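Local coordinates for UDP-galactopyranose mutase (Deinococcus radiodurans, PDB 3HDQ), which probably interconverts UDP-galactopyranose and UDP-galactofuranose with the help of a bound FAD cofactor, at residues V35-A40 and I57-P62; Y107-L112 and T292-Y297; V306-H311 and T320-E325. One frame throughout, in Å; residues are numbered along the deposited sequence.

Contact 1. Residues V35-A40 and I57-P62; sequences VGAGFA and IVDRRP. With FAD (flavin-adenine dinucleotide), chain L.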
# COMPACT_ATOMS: atom_id res chain seq x y z
N VAL A 35 9.23 1.66 17.79
CA VAL A 35 9.42 0.34 17.21
C VAL A 35 8.08 -0.37 17.05
O VAL A 35 7.43 -0.73 18.04
CB VAL A 35 10.37 -0.53 18.06
CG1 VAL A 35 10.83 -1.75 17.27
CG2 VAL A 35 11.58 0.30 18.52
N GLY A 36 7.67 -0.57 15.79
CA GLY A 36 6.39 -1.17 15.46
C GLY A 36 5.36 -0.15 15.00
O GLY A 36 5.16 0.86 15.67
N ALA A 37 4.72 -0.41 13.87
CA ALA A 37 3.72 0.51 13.32
C ALA A 37 2.29 -0.06 13.37
O ALA A 37 1.45 0.24 12.50
CB ALA A 37 4.08 0.90 11.90
N GLY A 38 2.01 -0.89 14.36
CA GLY A 38 0.66 -1.34 14.61
C GLY A 38 -0.12 -0.25 15.32
O GLY A 38 0.28 0.91 15.31
N PHE A 39 -1.23 -0.61 15.95
CA PHE A 39 -1.99 0.39 16.68
C PHE A 39 -1.15 1.08 17.74
O PHE A 39 -1.23 2.29 17.90
CB PHE A 39 -3.26 -0.20 17.29
CG PHE A 39 -4.41 -0.24 16.35
CD1 PHE A 39 -4.71 -1.40 15.65
CD2 PHE A 39 -5.17 0.90 16.13
CE1 PHE A 39 -5.76 -1.43 14.77
CE2 PHE A 39 -6.23 0.88 15.24
CZ PHE A 39 -6.52 -0.29 14.55
N ALA A 40 -0.35 0.30 18.47
CA ALA A 40 0.43 0.85 19.58
C ALA A 40 1.38 1.95 19.11
O ALA A 40 1.35 3.08 19.61
CB ALA A 40 1.19 -0.25 20.30
N ILE A 57 9.39 6.18 13.03
CA ILE A 57 8.68 4.95 13.33
C ILE A 57 9.21 3.85 12.43
O ILE A 57 9.32 4.01 11.22
CB ILE A 57 7.14 5.10 13.22
CG1 ILE A 57 6.45 3.85 13.80
CG2 ILE A 57 6.70 5.34 11.78
CD1 ILE A 57 4.93 4.01 14.02
N VAL A 58 9.55 2.72 13.03
CA VAL A 58 10.18 1.65 12.28
C VAL A 58 9.39 0.35 12.42
O VAL A 58 8.76 0.09 13.45
CB VAL A 58 11.65 1.50 12.72
CG1 VAL A 58 11.74 0.81 14.08
CG2 VAL A 58 12.44 0.74 11.68
N ASP A 59 9.39 -0.47 11.37
CA ASP A 59 8.83 -1.81 11.47
C ASP A 59 9.66 -2.74 10.60
O ASP A 59 10.08 -2.37 9.50
CB ASP A 59 7.36 -1.83 11.05
CG ASP A 59 6.58 -3.02 11.62
OD1 ASP A 59 6.93 -4.19 11.32
OD2 ASP A 59 5.60 -2.79 12.35
N ARG A 60 9.89 -3.95 11.08
CA ARG A 60 10.65 -4.92 10.30
C ARG A 60 9.81 -5.44 9.14
O ARG A 60 10.36 -5.98 8.18
CB ARG A 60 11.13 -6.08 11.17
CG ARG A 60 10.11 -7.19 11.34
CD ARG A 60 10.01 -7.65 12.79
NE ARG A 60 11.23 -8.29 13.27
CZ ARG A 60 11.40 -8.75 14.51
NH1 ARG A 60 10.42 -8.65 15.40
NH2 ARG A 60 12.56 -9.30 14.86
N ARG A 61 8.49 -5.31 9.23
CA ARG A 61 7.63 -5.71 8.11
C ARG A 61 7.72 -4.67 7.00
O ARG A 61 8.18 -3.55 7.24
CB ARG A 61 6.19 -5.93 8.58
CG ARG A 61 6.03 -7.21 9.36
CD ARG A 61 4.72 -7.24 10.12
NE ARG A 61 4.47 -8.56 10.68
CZ ARG A 61 3.60 -8.82 11.64
NH1 ARG A 61 2.89 -7.84 12.16
NH2 ARG A 61 3.45 -10.06 12.09
N PRO A 62 7.31 -5.03 5.77
CA PRO A 62 7.44 -4.07 4.67
C PRO A 62 6.22 -3.18 4.55
O PRO A 62 6.07 -2.50 3.54
CB PRO A 62 7.52 -4.95 3.42
CG PRO A 62 7.13 -6.37 3.88
CD PRO A 62 6.74 -6.31 5.33
PA FAD L . 1.12 -5.37 16.53
O1A FAD L . 0.13 -5.29 15.52
O2A FAD L . 1.53 -6.71 16.67
O5B FAD L . 2.31 -4.50 16.04
C5B FAD L . 3.57 -4.50 16.60
C4B FAD L . 4.54 -4.27 15.49
O4B FAD L . 5.83 -4.24 15.98
C3B FAD L . 4.48 -5.42 14.52
O3B FAD L . 4.04 -5.05 13.26
C2B FAD L . 5.88 -5.92 14.46
O2B FAD L . 6.22 -6.18 13.15
C1B FAD L . 6.67 -4.79 15.04
N9A FAD L . 7.95 -5.24 15.58
C8A FAD L . 8.18 -6.19 16.49
N7A FAD L . 9.47 -6.31 16.69
C5A FAD L . 10.09 -5.43 15.92
C6A FAD L . 11.42 -5.12 15.71
N6A FAD L . 12.34 -5.61 16.47
N1A FAD L . 11.76 -4.15 14.83
C2A FAD L . 10.81 -3.51 14.13
N3A FAD L . 9.51 -3.82 14.33
C4A FAD L . 9.15 -4.77 15.20
N1 FAD L . -8.63 -7.24 17.68
C2 FAD L . -9.88 -6.75 17.65
O2 FAD L . -10.18 -5.77 18.26
N3 FAD L . -10.78 -7.39 16.90
C4 FAD L . -10.44 -8.49 16.19
O4 FAD L . -11.24 -9.06 15.52
C4X FAD L . -9.19 -8.97 16.25
N5 FAD L . -8.86 -10.08 15.56
C5X FAD L . -7.60 -10.55 15.62
C6 FAD L . -7.28 -11.67 14.89
C7 FAD L . -6.01 -12.17 14.94
C7M FAD L . -5.65 -13.37 14.18
C8 FAD L . -5.06 -11.54 15.69
C8M FAD L . -3.69 -12.11 15.72
C9 FAD L . -5.38 -10.40 16.41
C9A FAD L . -6.66 -9.90 16.39
N10 FAD L . -7.00 -8.78 17.08
C10 FAD L . -8.27 -8.33 17.01
C1' FAD L . -6.05 -8.12 18.01
C2' FAD L . -5.20 -7.06 17.35
O2' FAD L . -4.45 -7.71 16.39
C3' FAD L . -4.24 -6.37 18.32
O3' FAD L . -4.84 -5.65 19.30
C4' FAD L . -3.53 -5.25 17.64
O4' FAD L . -3.47 -5.64 16.30
C5' FAD L . -2.19 -5.09 18.29
O5' FAD L . -1.59 -3.87 18.10
P FAD L . -0.10 -3.70 18.51
O1P FAD L . 0.38 -2.47 18.01
O2P FAD L . -0.06 -3.69 19.92
O3P FAD L . 0.69 -4.93 17.96
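Asp59 brings its carboxylate up to the glycine-rich loop, held from both segments at once. With CG anti to the backbone N (chi1 -158°), OD2 comes to within 3.0 Å of Ala37 N and accepts a nearly straight bond on the lone pair away from the other oxygen. OD1 uses its own outer lone pair for Arg61 N, which makes an Asx turn. Tied at both oxygens, the group can hardly rotate, and presents them to the FAD ribose: OD1 lies 2.8 Å from O2B and OD2 2.9 Å from O3B. An acid near the C-terminal end of the second strand is a familiar feature of FAD-binding Rossmann folds.

The backbones meet where Gly36 N donates to Val58 O at 2.7 Å. Gly36 passes so close beneath the ribose that a side chain would hit FAD O4B, and its backbone angles call for glycine too; a side chain on Gly38 would likewise meet O5B, consistent with a GxGxxG motif. The helix beginning at Phe39 then offers Ala40 N to phosphate oxygen O1P at 2.9 Å. On the side facing the adenine, Val35 CG1, which touches the base, packs 4.2 Å from Val58 CG1. Ile57 CD1 reaches under the turn to Ala37 CB, 3.9 Å away. One face of the Arg60 guanidinium is turned to the adenine, with N6A above it near the guanidinium rim.

This is the beta-alpha-beta crossover of strand 30-35, helix 39-50 and strand 55-58. Strands 252-257 and 235-239 flank the pair in the parallel sheet, while Phe39 packs onto helices 222-229 and 373-388.

Contact 2. Residues Y107-L112 and T292-Y297; sequences YQHRVL and TGTVNY. With GDU (galactose-uridine-5'-diphosphate), chain K.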
# COMPACT_ATOMS: atom_id res chain seq x y z
N TYR A 107 -21.16 -2.45 11.20
CA TYR A 107 -21.07 -3.90 11.07
C TYR A 107 -21.01 -4.56 12.44
O TYR A 107 -20.20 -4.20 13.29
CB TYR A 107 -19.84 -4.28 10.26
CG TYR A 107 -19.55 -5.76 10.19
CD1 TYR A 107 -20.34 -6.62 9.43
CD2 TYR A 107 -18.45 -6.30 10.86
CE1 TYR A 107 -20.06 -7.97 9.35
CE2 TYR A 107 -18.16 -7.65 10.79
CZ TYR A 107 -18.96 -8.48 10.03
OH TYR A 107 -18.67 -9.83 9.96
N GLN A 108 -21.90 -5.52 12.64
CA GLN A 108 -21.92 -6.30 13.86
C GLN A 108 -21.63 -7.75 13.47
O GLN A 108 -22.47 -8.42 12.86
CB GLN A 108 -23.26 -6.13 14.57
CG GLN A 108 -23.62 -4.68 14.85
CD GLN A 108 -25.00 -4.50 15.48
OE1 GLN A 108 -25.97 -5.15 15.08
NE2 GLN A 108 -25.10 -3.60 16.47
N HIS A 109 -20.41 -8.19 13.77
CA HIS A 109 -19.88 -9.51 13.40
C HIS A 109 -20.69 -10.64 14.04
O HIS A 109 -21.10 -10.54 15.18
CB HIS A 109 -18.41 -9.56 13.87
CG HIS A 109 -17.62 -10.75 13.39
ND1 HIS A 109 -17.46 -11.07 12.06
CD2 HIS A 109 -16.88 -11.66 14.08
CE1 HIS A 109 -16.68 -12.14 11.95
NE2 HIS A 109 -16.31 -12.51 13.17
N ARG A 110 -20.90 -11.71 13.28
CA ARG A 110 -21.61 -12.87 13.80
C ARG A 110 -20.84 -14.13 13.45
O ARG A 110 -20.39 -14.30 12.31
CB ARG A 110 -23.04 -12.94 13.26
CG ARG A 110 -23.93 -11.86 13.85
CD ARG A 110 -25.29 -11.86 13.21
NE ARG A 110 -26.27 -11.10 13.97
CZ ARG A 110 -26.58 -9.83 13.76
NH1 ARG A 110 -25.97 -9.13 12.82
NH2 ARG A 110 -27.50 -9.24 14.52
N VAL A 111 -20.69 -14.99 14.44
CA VAL A 111 -19.92 -16.21 14.29
C VAL A 111 -20.82 -17.43 14.52
O VAL A 111 -21.67 -17.44 15.41
CB VAL A 111 -18.75 -16.24 15.28
CG1 VAL A 111 -17.90 -17.51 15.09
CG2 VAL A 111 -17.92 -14.95 15.16
N LEU A 112 -20.62 -18.45 13.69
CA LEU A 112 -21.32 -19.71 13.86
C LEU A 112 -20.31 -20.80 14.20
O LEU A 112 -19.23 -20.86 13.62
CB LEU A 112 -22.09 -20.07 12.59
CG LEU A 112 -23.60 -19.85 12.45
CD1 LEU A 112 -24.15 -18.79 13.36
CD2 LEU A 112 -23.94 -19.54 10.99
N THR A 292 -21.91 -16.55 7.37
CA THR A 292 -21.56 -15.35 8.17
C THR A 292 -20.09 -15.03 7.99
O THR A 292 -19.39 -15.73 7.26
CB THR A 292 -21.69 -15.55 9.70
OG1 THR A 292 -21.27 -16.88 10.05
CG2 THR A 292 -23.08 -15.31 10.18
N GLY A 293 -19.62 -14.01 8.70
CA GLY A 293 -18.23 -13.60 8.65
C GLY A 293 -17.23 -14.69 8.99
O GLY A 293 -16.22 -14.86 8.30
N THR A 294 -17.52 -15.46 10.04
CA THR A 294 -16.60 -16.49 10.50
C THR A 294 -17.35 -17.73 10.97
O THR A 294 -18.34 -17.64 11.70
CB THR A 294 -15.72 -15.97 11.67
OG1 THR A 294 -14.96 -14.84 11.23
CG2 THR A 294 -14.77 -17.05 12.17
N VAL A 295 -16.87 -18.90 10.55
CA VAL A 295 -17.34 -20.17 11.08
C VAL A 295 -16.23 -20.79 11.92
O VAL A 295 -15.12 -21.00 11.41
CB VAL A 295 -17.70 -21.18 9.96
CG1 VAL A 295 -18.07 -22.52 10.57
CG2 VAL A 295 -18.83 -20.66 9.10
N ASN A 296 -16.52 -21.09 13.19
CA ASN A 296 -15.55 -21.77 14.08
C ASN A 296 -15.66 -23.28 14.01
O ASN A 296 -16.74 -23.82 13.77
CB ASN A 296 -15.71 -21.32 15.55
CG ASN A 296 -15.20 -19.91 15.80
OD1 ASN A 296 -14.67 -19.25 14.90
ND2 ASN A 296 -15.36 -19.43 17.03
N TYR A 297 -14.54 -23.98 14.23
CA TYR A 297 -14.52 -25.44 14.20
C TYR A 297 -13.91 -26.03 15.46
O TYR A 297 -12.74 -26.40 15.47
CB TYR A 297 -13.76 -25.93 12.97
CG TYR A 297 -14.51 -25.69 11.68
CD1 TYR A 297 -14.25 -24.57 10.90
CD2 TYR A 297 -15.49 -26.58 11.24
CE1 TYR A 297 -14.94 -24.35 9.72
CE2 TYR A 297 -16.18 -26.36 10.05
CZ TYR A 297 -15.90 -25.25 9.30
OH TYR A 297 -16.58 -25.02 8.12
N1 GDU K . -13.22 -20.13 22.37
C2 GDU K . -13.68 -21.26 22.11
N3 GDU K . -14.49 -21.76 21.27
C4 GDU K . -14.99 -20.85 20.42
C5 GDU K . -14.55 -19.44 20.58
C6 GDU K . -13.67 -19.14 21.55
O2 GDU K . -13.15 -22.26 22.97
O4 GDU K . -15.77 -21.17 19.53
C1D GDU K . -12.25 -19.87 23.40
C2D GDU K . -10.76 -20.15 23.10
O2D GDU K . -10.01 -20.44 24.27
C3D GDU K . -10.35 -18.83 22.47
C4D GDU K . -11.00 -17.88 23.47
O4D GDU K . -12.24 -18.50 23.84
O3D GDU K . -8.94 -18.71 22.40
C5D GDU K . -11.04 -16.41 23.08
O5D GDU K . -11.87 -16.39 21.90
PA GDU K . -11.67 -15.32 20.74
O1A GDU K . -12.87 -15.37 19.86
O2A GDU K . -11.58 -13.98 21.35
O3A GDU K . -10.42 -15.71 19.84
PB GDU K . -9.58 -14.63 19.03
O1B GDU K . -8.54 -15.49 18.41
O2B GDU K . -8.88 -13.59 19.82
O3B GDU K . -10.39 -13.96 17.82
C1' GDU K . -10.19 -12.77 17.03
C2' GDU K . -10.79 -11.56 17.79
C3' GDU K . -12.21 -12.00 18.22
C4' GDU K . -13.07 -12.13 16.93
C5' GDU K . -12.34 -13.07 15.93
C6' GDU K . -12.96 -13.05 14.51
O2' GDU K . -9.95 -11.15 18.88
O3' GDU K . -12.73 -11.03 19.15
O4' GDU K . -13.25 -10.81 16.38
O5' GDU K . -10.90 -12.96 15.79
O6' GDU K . -13.84 -14.17 14.27
O HOH W 1 -20.78 -11.86 10.11
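Leu112 and its partners Thr294 and Asn296 supply the backbone pairing: Leu112 N donates to Thr294 O at 3.1 Å, and Asn296 N to Leu112 O at 2.8 Å, the alternation expected of parallel strands. Two CA-H...O contacts, from Val111 CA to Thr294 O and from Val295 CA to Leu112 O, reinforce it.

The Leu112 side chain crosses that of Thr292 at about a right angle, CD2 lying 3.9 Å from OG1. Val111 CG1 slants against the Asn296 amide, 3.7 Å from OD1, and Thr292 CG2 rests on Arg110 CB.

Ahead of the strands, polar groups take over. Tyr107 OH is hydrogen-bonded to His109 ND1 at 2.7 Å and to a water, which accepts from Arg110 N and Gly293 N, stitching the two loops together. Gly293 sits where a side chain would collide with Tyr107 OH and His109 CE1.

A chi1 of -171° swings the His109 ring away from its own backbone N and brings NE2 to within 3.2 Å of the galactose O6' in a hydrogen bond. Thr294 OG1, in the plane of the imidazole at its edge, adds a weak bond to O6', its stronger partner being Ser307. Asn296 ND2 donates to the uracil O4 at 3.1 Å. An alanine in place of His109 would probably leave O6' with only the weak bond with Thr294 among these residues, and Tyr107 OH without its imidazole partner.

The strand pair and the loop before it thus meet sugar and base with polar groups, consistent with a part in recognising UDP-galactose, and second-shell Tyr107 probably helps hold the imidazole's rotation.

Contact 3. Residues V306-H311 and T320-E325; sequences VSEFKH and TSVVYE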
# COMPACT_ATOMS: atom_id res chain seq x y z
N VAL A 306 -12.64 -20.37 9.60
CA VAL A 306 -12.59 -19.78 8.27
C VAL A 306 -13.35 -18.48 8.31
O VAL A 306 -14.45 -18.43 8.86
CB VAL A 306 -13.37 -20.59 7.21
CG1 VAL A 306 -12.69 -20.47 5.84
CG2 VAL A 306 -13.56 -22.01 7.64
N SER A 307 -12.80 -17.45 7.70
CA SER A 307 -13.46 -16.16 7.64
C SER A 307 -13.58 -15.70 6.19
O SER A 307 -12.72 -16.03 5.36
CB SER A 307 -12.73 -15.13 8.49
OG SER A 307 -12.70 -15.54 9.84
N GLU A 308 -14.65 -14.96 5.90
CA GLU A 308 -14.92 -14.50 4.54
C GLU A 308 -15.03 -12.98 4.55
O GLU A 308 -15.98 -12.41 5.08
CB GLU A 308 -16.22 -15.11 3.99
CG GLU A 308 -16.50 -14.77 2.54
CD GLU A 308 -17.73 -15.48 2.01
OE1 GLU A 308 -17.91 -15.52 0.77
OE2 GLU A 308 -18.52 -16.00 2.83
N PHE A 309 -14.03 -12.34 3.95
CA PHE A 309 -13.83 -10.92 4.14
C PHE A 309 -14.95 -10.01 3.66
O PHE A 309 -15.18 -8.95 4.26
CB PHE A 309 -12.49 -10.51 3.55
CG PHE A 309 -11.33 -11.08 4.31
CD1 PHE A 309 -10.51 -12.04 3.74
CD2 PHE A 309 -11.09 -10.68 5.62
CE1 PHE A 309 -9.45 -12.57 4.46
CE2 PHE A 309 -10.05 -11.22 6.35
CZ PHE A 309 -9.23 -12.16 5.77
N LYS A 310 -15.65 -10.41 2.60
CA LYS A 310 -16.71 -9.56 2.07
C LYS A 310 -17.83 -9.33 3.09
O LYS A 310 -18.48 -8.28 3.08
CB LYS A 310 -17.27 -10.10 0.75
CG LYS A 310 -16.36 -9.88 -0.46
CD LYS A 310 -16.74 -10.81 -1.62
CE LYS A 310 -18.04 -10.38 -2.30
NZ LYS A 310 -18.44 -11.35 -3.36
N HIS A 311 -18.05 -10.30 3.99
CA HIS A 311 -19.03 -10.10 5.05
C HIS A 311 -18.57 -8.94 5.93
O HIS A 311 -19.38 -8.14 6.41
CB HIS A 311 -19.16 -11.35 5.94
CG HIS A 311 -19.90 -12.49 5.31
ND1 HIS A 311 -21.27 -12.58 5.31
CD2 HIS A 311 -19.45 -13.61 4.69
CE1 HIS A 311 -21.64 -13.70 4.70
NE2 HIS A 311 -20.55 -14.34 4.32
N THR A 320 -14.89 -14.21 -4.22
CA THR A 320 -14.80 -14.05 -2.79
C THR A 320 -13.49 -14.64 -2.29
O THR A 320 -13.00 -15.64 -2.83
CB THR A 320 -16.01 -14.70 -2.06
OG1 THR A 320 -16.01 -14.32 -0.68
CG2 THR A 320 -15.96 -16.21 -2.15
N SER A 321 -12.90 -13.99 -1.29
CA SER A 321 -11.67 -14.49 -0.68
C SER A 321 -11.86 -14.84 0.80
O SER A 321 -12.50 -14.10 1.55
CB SER A 321 -10.53 -13.47 -0.81
OG SER A 321 -10.15 -13.31 -2.15
N VAL A 322 -11.29 -15.97 1.19
CA VAL A 322 -11.40 -16.45 2.56
C VAL A 322 -10.02 -16.81 3.11
O VAL A 322 -9.07 -17.01 2.35
CB VAL A 322 -12.29 -17.72 2.63
CG1 VAL A 322 -13.66 -17.43 2.06
CG2 VAL A 322 -11.63 -18.88 1.90
N VAL A 323 -9.94 -16.90 4.44
CA VAL A 323 -8.72 -17.34 5.11
C VAL A 323 -9.01 -18.43 6.15
O VAL A 323 -9.96 -18.32 6.94
CB VAL A 323 -7.99 -16.17 5.79
CG1 VAL A 323 -8.84 -15.57 6.91
CG2 VAL A 323 -6.64 -16.63 6.33
N TYR A 324 -8.19 -19.47 6.13
CA TYR A 324 -8.17 -20.53 7.14
C TYR A 324 -6.98 -20.33 8.08
O TYR A 324 -5.85 -20.19 7.63
CB TYR A 324 -8.03 -21.90 6.48
CG TYR A 324 -9.24 -22.30 5.64
CD1 TYR A 324 -10.22 -23.12 6.17
CD2 TYR A 324 -9.38 -21.86 4.33
CE1 TYR A 324 -11.31 -23.50 5.42
CE2 TYR A 324 -10.48 -22.23 3.57
CZ TYR A 324 -11.44 -23.05 4.12
OH TYR A 324 -12.54 -23.42 3.38
N GLU A 325 -7.23 -20.33 9.39
CA GLU A 325 -6.17 -20.17 10.38
C GLU A 325 -5.74 -21.48 11.04
O GLU A 325 -6.55 -22.19 11.63
CB GLU A 325 -6.59 -19.20 11.48
CG GLU A 325 -6.78 -17.78 11.06
CD GLU A 325 -7.45 -16.97 12.15
OE1 GLU A 325 -8.59 -16.52 11.92
OE2 GLU A 325 -6.86 -16.81 13.23
O HOH W 2 -10.23 -17.09 9.73
O HOH W 3 -14.64 -12.42 0.72
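Val306 lies alongside Tyr324 and sets CG1 squarely on the phenol ring: the methyl is 3.4 Å from the ring centroid and only 14° off the normal, a CH-pi contact over the centre of the face. The other methyl, CG2, leans on the CE1 side of the same ring, and Val322 CB borders CG1 4.2 Å away, at roughly a right angle to the direction of the ring. Across the sheet, on the face that carries Ser307 and Val323, a second apolar patch forms where Phe309 CZ meets Val323 CG1 at 3.6 Å. That methyl takes the slot between the backbone N and the carbonyl carbon (chi1 64°), which turns it toward the phenylalanine.

Between the two patches runs the backbone pairing. Ser307 and Val323 form a hydrogen-bonded antiparallel pair, each N donating to the other's O at 3.1 Å, with Val306-Tyr324 and Glu308-Val322 as the non-hydrogen-bonded pairs around it. These are consecutive strands of a beta-meander, 294-296, 305-308 and 320-336, within the mixed sheet; helix 309-313 starts the connection between the last two.

Farther out the contact turns polar. Glu308 stretches away from its strand with its chain extended and crosses Thr320 at about a right angle; Thr320 OG1 donates to OE1 at 2.7 Å, on the lone pair away from OE2. Backbone amides of Leu289 and Leu290 also bind this buried carboxylate. A water joins Lys310 N, Thr320 OG1 and Ser321 O, while Lys310 NZ goes on to carbonyls including that of His317. At the opposite end another water connects Ser307 OG, whose other partner is Thr294, with Val323 O and Glu325 OE1. That carboxylate oxygen also forms a salt bridge with Arg305.

In the fold
Contact 1 lies in the parallel Rossmann sheet at the adenosine end of FAD; contacts 2 and 3 share the mixed sheet near the substrate. Contacts 2 and 3 have centres 10 Å apart and touch directly, through Thr294 OG1 to Ser307 OG (2.7 Å) and Gly293 O to Glu308 N (2.9 Å), both probable hydrogen bonds, so residues 306-311 stand behind the sugar-binding threonine. Contact 1 touches neither: its centre is 29 Å from that of contact 2 and 25 Å from that of contact 3. The extended cofactor spans the gap, with Glu325 of contact 3 in its pocket and the His109 side chain of contact 2 about 6 Å from the FAD.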